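Local coordinates for substrate-binding protein (Synechococcus sp., PDB 6WPN) that probably binds a sugar or oligosaccharide in the periplasm and delivers it for transport, at residues V388-S393 and Q418-Y423; S206-R211 and P383-V388; Y396-R401 and G405-D410; Y182-T187 and A226-L231. All coordinates share one frame; numbering follows the deposited sequence.

Interaction 1 of 4, residues V388-S393 and Q418-Y423; sequences VKRLQS and QQWNRY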
# COMPACT_ATOMS: atom_id res chain seq x y z
N VAL A 388 -14.74 1.55 0.12
CA VAL A 388 -13.86 1.96 -0.98
C VAL A 388 -13.46 0.77 -1.84
O VAL A 388 -13.15 0.93 -3.02
CB VAL A 388 -12.62 2.70 -0.43
CG1 VAL A 388 -11.65 1.72 0.19
CG2 VAL A 388 -11.95 3.50 -1.54
N LYS A 389 -13.47 -0.44 -1.27
CA LYS A 389 -13.16 -1.61 -2.07
C LYS A 389 -14.32 -2.01 -2.97
O LYS A 389 -14.09 -2.54 -4.06
CB LYS A 389 -12.74 -2.77 -1.17
CG LYS A 389 -11.32 -2.62 -0.63
CD LYS A 389 -10.30 -2.64 -1.76
CE LYS A 389 -8.88 -2.36 -1.27
NZ LYS A 389 -8.73 -0.96 -0.77
N ARG A 390 -15.55 -1.76 -2.54
CA ARG A 390 -16.69 -1.90 -3.45
C ARG A 390 -16.55 -0.94 -4.62
O ARG A 390 -16.78 -1.31 -5.78
CB ARG A 390 -17.99 -1.61 -2.70
CG ARG A 390 -19.25 -1.71 -3.54
CD ARG A 390 -19.61 -3.15 -3.86
NE ARG A 390 -19.89 -3.87 -2.62
CZ ARG A 390 -20.24 -5.15 -2.54
NH1 ARG A 390 -20.35 -5.87 -3.65
NH2 ARG A 390 -20.47 -5.70 -1.36
N LEU A 391 -16.15 0.30 -4.34
CA LEU A 391 -15.94 1.30 -5.38
C LEU A 391 -14.80 0.89 -6.30
O LEU A 391 -14.91 1.00 -7.53
CB LEU A 391 -15.65 2.65 -4.74
CG LEU A 391 -15.30 3.81 -5.67
CD1 LEU A 391 -16.53 4.21 -6.48
CD2 LEU A 391 -14.76 5.00 -4.88
N GLN A 392 -13.68 0.42 -5.74
CA GLN A 392 -12.57 -0.04 -6.56
C GLN A 392 -13.00 -1.15 -7.50
O GLN A 392 -12.63 -1.15 -8.68
CB GLN A 392 -11.42 -0.52 -5.67
CG GLN A 392 -10.31 -1.21 -6.45
CD GLN A 392 -9.21 -1.72 -5.55
OE1 GLN A 392 -8.65 -0.98 -4.74
NE2 GLN A 392 -8.89 -3.00 -5.68
N SER A 393 -13.77 -2.12 -6.99
CA SER A 393 -14.19 -3.24 -7.82
C SER A 393 -15.06 -2.78 -8.98
O SER A 393 -14.91 -3.25 -10.11
CB SER A 393 -14.92 -4.27 -6.96
OG SER A 393 -15.30 -5.39 -7.75
N GLN A 418 -23.26 4.85 -12.25
CA GLN A 418 -24.61 4.39 -11.95
C GLN A 418 -24.60 3.19 -11.01
O GLN A 418 -25.45 3.09 -10.12
CB GLN A 418 -25.34 4.06 -13.24
CG GLN A 418 -25.62 5.29 -14.10
CD GLN A 418 -26.05 4.93 -15.51
OE1 GLN A 418 -25.96 3.78 -15.93
NE2 GLN A 418 -26.54 5.93 -16.24
N GLN A 419 -23.64 2.28 -11.18
CA GLN A 419 -23.54 1.13 -10.29
C GLN A 419 -23.16 1.55 -8.87
O GLN A 419 -23.71 1.03 -7.90
CB GLN A 419 -22.55 0.11 -10.84
CG GLN A 419 -23.06 -0.62 -12.06
CD GLN A 419 -22.19 -1.79 -12.44
OE1 GLN A 419 -21.21 -2.10 -11.77
NE2 GLN A 419 -22.55 -2.47 -13.54
N TRP A 420 -22.21 2.48 -8.73
CA TRP A 420 -21.85 2.94 -7.39
C TRP A 420 -23.01 3.66 -6.72
O TRP A 420 -23.25 3.47 -5.52
CB TRP A 420 -20.62 3.86 -7.44
CG TRP A 420 -20.40 4.53 -6.11
CD1 TRP A 420 -20.72 5.81 -5.77
CD2 TRP A 420 -19.85 3.92 -4.93
NE1 TRP A 420 -20.39 6.05 -4.46
CE2 TRP A 420 -19.85 4.90 -3.92
CE3 TRP A 420 -19.35 2.65 -4.64
CZ2 TRP A 420 -19.37 4.66 -2.64
CZ3 TRP A 420 -18.87 2.40 -3.36
CH2 TRP A 420 -18.88 3.40 -2.38
N ASN A 421 -23.74 4.49 -7.47
CA ASN A 421 -24.86 5.21 -6.87
C ASN A 421 -25.99 4.25 -6.50
O ASN A 421 -26.75 4.53 -5.57
CB ASN A 421 -25.36 6.30 -7.82
CG ASN A 421 -24.41 7.48 -7.90
OD1 ASN A 421 -23.63 7.72 -6.98
ND2 ASN A 421 -24.46 8.22 -9.00
N ARG A 422 -26.12 3.14 -7.23
CA ARG A 422 -27.01 2.06 -6.80
C ARG A 422 -26.62 1.55 -5.42
O ARG A 422 -27.47 1.43 -4.53
CB ARG A 422 -26.94 0.92 -7.82
CG ARG A 422 -27.77 1.08 -9.07
CD ARG A 422 -27.31 0.07 -10.12
NE ARG A 422 -27.15 -1.27 -9.56
CZ ARG A 422 -26.60 -2.30 -10.21
NH1 ARG A 422 -26.16 -2.14 -11.45
NH2 ARG A 422 -26.50 -3.48 -9.63
N TYR A 423 -25.33 1.25 -5.24
CA TYR A 423 -24.84 0.75 -3.96
C TYR A 423 -24.93 1.82 -2.87
O TYR A 423 -25.33 1.54 -1.74
CB TYR A 423 -23.40 0.26 -4.14
CG TYR A 423 -22.67 -0.22 -2.90
CD1 TYR A 423 -21.82 0.62 -2.20
CD2 TYR A 423 -22.81 -1.53 -2.45
CE1 TYR A 423 -21.13 0.18 -1.07
CE2 TYR A 423 -22.13 -1.98 -1.33
CZ TYR A 423 -21.30 -1.12 -0.65
OH TYR A 423 -20.62 -1.57 0.47
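The ring of Y423 carries the CG methylene of R390 over one face, and the indole of W420 carries CD1 of L391 over one of its own. These two CH-pi contacts join the two arms of an antiparallel helical hairpin near its open end: helix 388-403 runs against helix 409-427, and the short segments have axes 10.2 Å apart with their directions at 154°. R390 CG stands 3.4 Å from the centroid of the Y423 ring and only 4° off its normal, so the methylene is centred over the ring. L391 CD1 is less central, 4.0 Å from the centroid of the six-membered ring of W420 and displaced toward the rim. L391 CB adds a second contact, 3.5 Å from W420 CZ3. R390 CG also approaches this indole, but more distantly and obliquely, so a single methylene serves both aromatic residues.

R390 starts with CG anti to the backbone N (chi1 179°), which sends the chain out over Y423; bends at the next two torsions then keep CD and NE along the same ring. The guanidinium plane is clearly inclined to the ring, so there is no parallel stack; CG is centred on the face while NE comes in obliquely near the rim.

Depth differs along this interface. L391 and W420 are buried, whereas R390 is exposed at the outer end. The N-H of the buried indole is satisfied beyond the hairpin, where NE1 is hydrogen-bonded to the backbone O of Q212. On the outer side, R390 NE lies 3.2 Å from Y423 CE2.

Interaction 2 of 4, residues S206-R211 and P383-V388; sequences SLLDAR and PATPGV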
# COMPACT_ATOMS: atom_id res chain seq x y z
N SER A 206 -11.65 13.06 -8.35
CA SER A 206 -12.36 13.00 -7.09
C SER A 206 -13.29 11.79 -7.13
O SER A 206 -14.13 11.67 -8.02
CB SER A 206 -13.16 14.28 -6.85
OG SER A 206 -13.92 14.19 -5.66
N LEU A 207 -13.12 10.88 -6.17
CA LEU A 207 -13.87 9.63 -6.19
C LEU A 207 -15.25 9.76 -5.55
O LEU A 207 -16.26 9.43 -6.18
CB LEU A 207 -13.07 8.52 -5.50
CG LEU A 207 -11.71 8.13 -6.09
CD1 LEU A 207 -11.05 7.06 -5.25
CD2 LEU A 207 -11.84 7.67 -7.54
N LEU A 208 -15.31 10.24 -4.31
CA LEU A 208 -16.55 10.34 -3.56
C LEU A 208 -16.74 11.75 -3.03
O LEU A 208 -15.77 12.43 -2.69
CB LEU A 208 -16.57 9.36 -2.37
CG LEU A 208 -16.30 7.88 -2.64
CD1 LEU A 208 -16.32 7.10 -1.34
CD2 LEU A 208 -17.33 7.32 -3.61
N ASP A 209 -17.99 12.19 -2.96
CA ASP A 209 -18.31 13.44 -2.30
C ASP A 209 -18.73 13.18 -0.85
O ASP A 209 -18.72 12.05 -0.37
CB ASP A 209 -19.42 14.17 -3.05
CG ASP A 209 -20.72 13.36 -3.15
OD1 ASP A 209 -20.84 12.31 -2.49
OD2 ASP A 209 -21.62 13.79 -3.88
N ALA A 210 -19.11 14.25 -0.16
CA ALA A 210 -19.81 14.11 1.11
C ALA A 210 -21.24 13.71 0.77
O ALA A 210 -21.93 14.48 0.09
CB ALA A 210 -19.76 15.40 1.91
N ARG A 211 -21.66 12.53 1.24
CA ARG A 211 -22.92 11.81 0.97
C ARG A 211 -22.57 10.46 0.37
O ARG A 211 -23.45 9.63 0.13
CB ARG A 211 -23.87 12.55 0.03
CG ARG A 211 -24.77 13.60 0.68
CD ARG A 211 -25.90 14.00 -0.26
NE ARG A 211 -27.08 13.15 -0.14
CZ ARG A 211 -27.83 12.78 -1.17
NH1 ARG A 211 -28.89 12.01 -0.98
NH2 ARG A 211 -27.52 13.18 -2.40
N PRO A 383 -8.94 7.52 0.01
CA PRO A 383 -9.57 8.13 1.19
C PRO A 383 -10.08 7.06 2.15
O PRO A 383 -10.79 6.14 1.75
CB PRO A 383 -10.72 8.96 0.59
CG PRO A 383 -11.00 8.33 -0.73
CD PRO A 383 -9.68 7.81 -1.23
N ALA A 384 -9.68 7.19 3.41
CA ALA A 384 -10.07 6.22 4.43
C ALA A 384 -11.56 6.31 4.71
O ALA A 384 -11.97 6.82 5.76
CB ALA A 384 -9.27 6.44 5.72
N THR A 385 -12.37 5.83 3.78
CA THR A 385 -13.82 5.89 3.87
C THR A 385 -14.42 4.49 3.78
O THR A 385 -13.76 3.54 3.34
CB THR A 385 -14.38 6.77 2.74
OG1 THR A 385 -14.16 6.11 1.49
CG2 THR A 385 -13.67 8.12 2.73
N PRO A 386 -15.67 4.31 4.24
CA PRO A 386 -16.31 2.99 4.13
C PRO A 386 -16.67 2.63 2.70
O PRO A 386 -17.11 3.47 1.91
CB PRO A 386 -17.57 3.15 5.01
CG PRO A 386 -17.22 4.22 5.96
CD PRO A 386 -16.38 5.19 5.18
N GLY A 387 -16.49 1.35 2.36
CA GLY A 387 -16.90 0.87 1.06
C GLY A 387 -16.02 1.25 -0.11
O GLY A 387 -16.50 1.27 -1.25
N VAL A 388 -14.74 1.55 0.12
CA VAL A 388 -13.86 1.96 -0.98
C VAL A 388 -13.46 0.77 -1.84
O VAL A 388 -13.15 0.93 -3.02
CB VAL A 388 -12.62 2.70 -0.43
CG1 VAL A 388 -11.65 1.72 0.19
CG2 VAL A 388 -11.95 3.50 -1.54
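L208 reaches T385 with one methyl group, CD1 lying 3.7 Å from the threonine OG1, while L207 extends its own CD1 to within 4.3 Å of P383 CD. Both distances describe van der Waals contact between two loops, and no hydrogen bond crosses between them. The consecutive leucines adopt the same shape: in L208 CG is anti to the carbonyl carbon (chi1 -54°), and the chain beyond is extended, which brings CD1 forward onto the threonine.

T385 takes a different rotamer. OG1 lies between its backbone N and carbonyl carbon (chi1 68°), a placement that turns the hydroxyl back toward its own loop, where it makes a weak hydrogen bond of 3.4 Å to P383 O. The loop is folded tightly there: A384 is the centre of an inverse gamma turn, and a type II beta turn follows from T385 to V388. G387, in that turn at positive phi, is the N-cap of helix 388-403, and its N is hydrogen-bonded to N97 OD1.

The contact thus lies at the start of helix 388-403, whose L391 touches both leucines. W420 of helix 409-427 also packs on L208, and helix 92-99 borders the proline-rich loop through P92, P93 and N97.

Interaction 3 of 4, residues Y396-R401 and G405-D410; sequences YTQLQR and GQISSD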
# COMPACT_ATOMS: atom_id res chain seq x y z
N TYR A 396 -12.74 -0.88 -11.51
CA TYR A 396 -11.85 -1.79 -12.22
C TYR A 396 -12.62 -2.65 -13.22
O TYR A 396 -12.13 -2.92 -14.32
CB TYR A 396 -11.10 -2.69 -11.24
CG TYR A 396 -9.96 -2.02 -10.48
CD1 TYR A 396 -9.90 -0.63 -10.35
CD2 TYR A 396 -8.94 -2.77 -9.93
CE1 TYR A 396 -8.87 -0.03 -9.66
CE2 TYR A 396 -7.89 -2.18 -9.25
CZ TYR A 396 -7.86 -0.80 -9.12
OH TYR A 396 -6.83 -0.21 -8.43
N THR A 397 -13.83 -3.10 -12.85
CA THR A 397 -14.63 -3.94 -13.74
C THR A 397 -15.05 -3.18 -14.99
O THR A 397 -14.95 -3.70 -16.10
CB THR A 397 -15.86 -4.48 -13.01
OG1 THR A 397 -15.44 -5.35 -11.95
CG2 THR A 397 -16.76 -5.24 -13.97
N GLN A 398 -15.56 -1.96 -14.82
CA GLN A 398 -15.99 -1.18 -15.97
C GLN A 398 -14.80 -0.76 -16.83
O GLN A 398 -14.87 -0.81 -18.07
CB GLN A 398 -16.78 0.05 -15.52
CG GLN A 398 -18.11 -0.28 -14.86
CD GLN A 398 -18.94 -1.26 -15.66
OE1 GLN A 398 -19.07 -1.15 -16.88
NE2 GLN A 398 -19.53 -2.23 -14.97
N LEU A 399 -13.69 -0.36 -16.20
CA LEU A 399 -12.50 -0.02 -16.97
C LEU A 399 -12.02 -1.22 -17.77
O LEU A 399 -11.59 -1.08 -18.92
CB LEU A 399 -11.40 0.49 -16.04
CG LEU A 399 -10.07 0.86 -16.69
CD1 LEU A 399 -10.26 1.93 -17.74
CD2 LEU A 399 -9.07 1.32 -15.65
N GLN A 400 -12.15 -2.41 -17.19
CA GLN A 400 -11.75 -3.63 -17.87
C GLN A 400 -12.57 -3.87 -19.13
O GLN A 400 -12.03 -4.27 -20.16
CB GLN A 400 -11.88 -4.80 -16.90
CG GLN A 400 -11.20 -6.07 -17.33
CD GLN A 400 -11.14 -7.06 -16.19
OE1 GLN A 400 -10.91 -6.69 -15.03
NE2 GLN A 400 -11.35 -8.34 -16.50
N ARG A 401 -13.88 -3.60 -19.07
CA ARG A 401 -14.71 -3.73 -20.25
C ARG A 401 -14.30 -2.75 -21.34
O ARG A 401 -14.41 -3.06 -22.53
CB ARG A 401 -16.18 -3.50 -19.89
CG ARG A 401 -16.75 -4.50 -18.90
CD ARG A 401 -18.16 -4.10 -18.53
NE ARG A 401 -19.07 -4.29 -19.65
CZ ARG A 401 -20.29 -3.76 -19.72
NH1 ARG A 401 -20.72 -2.98 -18.75
NH2 ARG A 401 -21.06 -4.00 -20.77
N GLY A 405 -12.24 -3.38 -25.27
CA GLY A 405 -13.00 -2.94 -26.42
C GLY A 405 -14.45 -3.35 -26.43
O GLY A 405 -15.08 -3.31 -27.49
N GLN A 406 -15.02 -3.74 -25.29
CA GLN A 406 -16.43 -4.12 -25.26
C GLN A 406 -17.33 -2.90 -25.16
O GLN A 406 -18.46 -2.93 -25.65
CB GLN A 406 -16.70 -5.08 -24.11
CG GLN A 406 -15.95 -6.40 -24.22
CD GLN A 406 -15.86 -7.15 -22.91
OE1 GLN A 406 -16.49 -6.77 -21.92
NE2 GLN A 406 -15.05 -8.20 -22.88
N ILE A 407 -16.86 -1.83 -24.53
CA ILE A 407 -17.57 -0.56 -24.45
C ILE A 407 -16.54 0.57 -24.57
O ILE A 407 -15.33 0.34 -24.51
CB ILE A 407 -18.37 -0.41 -23.13
CG1 ILE A 407 -17.44 -0.50 -21.92
CG2 ILE A 407 -19.46 -1.46 -23.03
CD1 ILE A 407 -18.15 -0.36 -20.60
N SER A 408 -17.04 1.79 -24.74
CA SER A 408 -16.18 2.96 -24.77
C SER A 408 -15.79 3.37 -23.35
O SER A 408 -16.37 2.92 -22.36
CB SER A 408 -16.87 4.12 -25.47
OG SER A 408 -17.85 4.68 -24.63
N SER A 409 -14.78 4.25 -23.27
CA SER A 409 -14.31 4.75 -21.98
C SER A 409 -15.40 5.50 -21.24
O SER A 409 -15.62 5.27 -20.04
CB SER A 409 -13.10 5.67 -22.19
OG SER A 409 -12.07 5.03 -22.92
N ASP A 410 -16.09 6.42 -21.93
CA ASP A 410 -17.19 7.15 -21.30
C ASP A 410 -18.31 6.22 -20.89
O ASP A 410 -18.98 6.45 -19.89
CB ASP A 410 -17.72 8.25 -22.23
CG ASP A 410 -16.68 9.31 -22.53
OD1 ASP A 410 -15.75 9.48 -21.71
OD2 ASP A 410 -16.81 9.99 -23.57
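R401 sets out with CG anti to its carbonyl carbon and bends at chi3 (70°), folding its guanidinium over I407; the isoleucine answers with CG1 between its backbone N and carbonyl carbon (chi1 59°), which points CD1 back under the arginine. The aliphatic base makes one part of the contact, I407 CD1 lying 3.8 Å from R401 CB. Farther out, CD1 lies over one face of the guanidinium, off centre, and I407 CG2 is 3.8 Å from R401 NH2. The guanidinium is also tethered within the helix, where R401 NH1 donates to Q398 OE1 at 3.1 Å, on a lone pair in the carbonyl plane, with the oxygen tilted out of the guanidinium plane.

The backbone supplies a Schellman motif that ends helix 388-403. Q406 N donates to R401 O at 2.9 Å, almost in line with the C=O bond (173°), and I407 N adds a weak bond of 3.4 Å to the same oxygen. G405 makes the turn at positive phi. Replacing R401 with an alanine would probably uncover the I407 side chain and leave Q398 OE1 without this donor.

Across this contact the turn thus rests on main-chain bonds to R401 O, to which the arginine side chain adds apolar cover and a polar tether.

Interaction 4 of 4, residues Y182-T187 and A226-L231; sequences YGLFVT and AFWTDL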
# COMPACT_ATOMS: atom_id res chain seq x y z
N TYR A 182 7.67 -4.16 -22.03
CA TYR A 182 6.62 -3.29 -21.52
C TYR A 182 7.19 -2.25 -20.56
O TYR A 182 8.08 -2.54 -19.76
CB TYR A 182 5.52 -4.12 -20.85
CG TYR A 182 4.74 -4.92 -21.87
CD1 TYR A 182 3.70 -4.34 -22.59
CD2 TYR A 182 5.07 -6.24 -22.15
CE1 TYR A 182 2.99 -5.06 -23.53
CE2 TYR A 182 4.37 -6.97 -23.10
CZ TYR A 182 3.33 -6.37 -23.78
OH TYR A 182 2.62 -7.08 -24.73
N GLY A 183 6.64 -1.03 -20.64
CA GLY A 183 7.14 0.05 -19.81
C GLY A 183 6.66 0.00 -18.38
O GLY A 183 7.39 0.43 -17.47
N LEU A 184 5.45 -0.49 -18.14
CA LEU A 184 4.91 -0.55 -16.79
C LEU A 184 3.80 -1.60 -16.74
O LEU A 184 3.39 -2.14 -17.76
CB LEU A 184 4.39 0.82 -16.33
CG LEU A 184 3.07 1.30 -16.93
CD1 LEU A 184 2.51 2.45 -16.11
CD2 LEU A 184 3.24 1.71 -18.39
N PHE A 185 3.33 -1.86 -15.52
CA PHE A 185 2.32 -2.90 -15.28
C PHE A 185 1.46 -2.43 -14.12
O PHE A 185 1.91 -2.45 -12.97
CB PHE A 185 2.99 -4.24 -14.95
CG PHE A 185 2.04 -5.41 -14.87
CD1 PHE A 185 1.13 -5.52 -13.83
CD2 PHE A 185 2.10 -6.42 -15.81
CE1 PHE A 185 0.27 -6.59 -13.75
CE2 PHE A 185 1.24 -7.50 -15.74
CZ PHE A 185 0.32 -7.59 -14.71
N VAL A 186 0.23 -2.01 -14.40
CA VAL A 186 -0.71 -1.65 -13.35
C VAL A 186 -1.93 -2.54 -13.50
O VAL A 186 -2.60 -2.53 -14.54
CB VAL A 186 -1.09 -0.16 -13.40
CG1 VAL A 186 -2.10 0.17 -12.31
CG2 VAL A 186 0.15 0.71 -13.27
N THR A 187 -2.22 -3.33 -12.46
CA THR A 187 -3.28 -4.31 -12.54
C THR A 187 -4.65 -3.64 -12.44
O THR A 187 -4.83 -2.62 -11.77
CB THR A 187 -3.14 -5.37 -11.44
OG1 THR A 187 -4.12 -6.39 -11.63
CG2 THR A 187 -3.32 -4.74 -10.06
N ALA A 226 -9.99 7.30 -20.01
CA ALA A 226 -9.44 7.26 -21.36
C ALA A 226 -7.94 6.99 -21.34
O ALA A 226 -7.42 6.31 -22.23
CB ALA A 226 -9.74 8.58 -22.08
N PHE A 227 -7.24 7.52 -20.33
CA PHE A 227 -5.81 7.29 -20.21
C PHE A 227 -5.49 5.80 -20.20
O PHE A 227 -4.70 5.31 -21.02
CB PHE A 227 -5.29 7.96 -18.94
CG PHE A 227 -3.82 7.77 -18.68
CD1 PHE A 227 -3.37 6.72 -17.89
CD2 PHE A 227 -2.88 8.65 -19.20
CE1 PHE A 227 -2.02 6.54 -17.64
CE2 PHE A 227 -1.53 8.48 -18.95
CZ PHE A 227 -1.09 7.42 -18.17
N TRP A 228 -6.14 5.06 -19.30
CA TRP A 228 -5.84 3.64 -19.15
C TRP A 228 -6.43 2.82 -20.29
O TRP A 228 -5.82 1.84 -20.74
CB TRP A 228 -6.34 3.15 -17.80
CG TRP A 228 -5.55 3.73 -16.69
CD1 TRP A 228 -5.94 4.69 -15.80
CD2 TRP A 228 -4.19 3.42 -16.36
NE1 TRP A 228 -4.92 4.98 -14.93
CE2 TRP A 228 -3.84 4.21 -15.25
CE3 TRP A 228 -3.25 2.53 -16.89
CZ2 TRP A 228 -2.58 4.14 -14.67
CZ3 TRP A 228 -2.00 2.47 -16.31
CH2 TRP A 228 -1.68 3.27 -15.21
N THR A 229 -7.61 3.20 -20.78
CA THR A 229 -8.20 2.49 -21.91
C THR A 229 -7.29 2.59 -23.14
O THR A 229 -6.98 1.57 -23.77
CB THR A 229 -9.58 3.07 -22.23
OG1 THR A 229 -10.43 2.90 -21.10
CG2 THR A 229 -10.19 2.36 -23.43
N ASP A 230 -6.83 3.80 -23.46
CA ASP A 230 -6.01 4.00 -24.65
C ASP A 230 -4.66 3.30 -24.53
O ASP A 230 -4.15 2.76 -25.51
CB ASP A 230 -5.82 5.50 -24.90
CG ASP A 230 -7.12 6.20 -25.25
OD1 ASP A 230 -8.06 5.54 -25.75
OD2 ASP A 230 -7.21 7.43 -25.04
N LEU A 231 -4.07 3.31 -23.33
CA LEU A 231 -2.81 2.60 -23.15
C LEU A 231 -2.97 1.11 -23.47
O LEU A 231 -2.15 0.53 -24.19
CB LEU A 231 -2.29 2.79 -21.72
CG LEU A 231 -1.59 4.10 -21.37
CD1 LEU A 231 -1.07 4.05 -19.95
CD2 LEU A 231 -0.47 4.40 -22.34
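W228 gives up more surface here than any other residue, and it does so through the far rim of its six-membered ring. W228 CH2 is the focus: V186 CG2 approaches to 3.7 Å and V186 CB to 3.9 Å, while L184 CD1 stands 4.4 Å from the same atom. The two aliphatic residues arrive differently. L184 comes at the ring edge, close to the indole plane, whereas V186 meets the ring obliquely, its side chain crossing the tryptophan at about a right angle.

W228 CG is anti to the carbonyl carbon (chi1 -69°), and this torsion carries the indole from helix 219-233 to the loop, although CB itself does not point there. L184 and V186 both point toward the helix from an extended backbone, with F185 between them turned away. Within the helix, F227 CD1 lies over one face of the indole. W228 NE1 has a weak hydrogen bond to S199 OG.

A leucine in place of W228 would probably fall short of V186 and L184, opening a gap between loop and helix and losing the weak bond to S199 OG.

All three touching residues are buried among helices. Segment 182-187 belongs to the loop between helices 168-179 and 195-202 and packs here on helix 219-233. L196 of helix 195-202 packs on both V186 and W228, L399 and M403 of helix 388-403 reach the tryptophan, and F185 faces helix 246-254.

Overall arrangement
Interactions 1 and 3 join the same two helices, 388-403 and 409-427, at different places: interaction 3 at the connecting turn, interaction 1 farther along the hairpin. Interaction 3 is a surface contact and alone among the four has hydrogen bonds between its segments. Interaction 4 is wholly buried and apolar, while interactions 1 and 2 are partly buried, the first aromatic and the second largely aliphatic. Interaction 2 leads directly into interaction 1 through the shared V388, and W420 packs against the backbone O of G387. At the other end, L399 packs against W228, and S409 and T229 probably share a hydrogen bond, linking interactions 3 and 4. Interactions 2 and 4 do not touch.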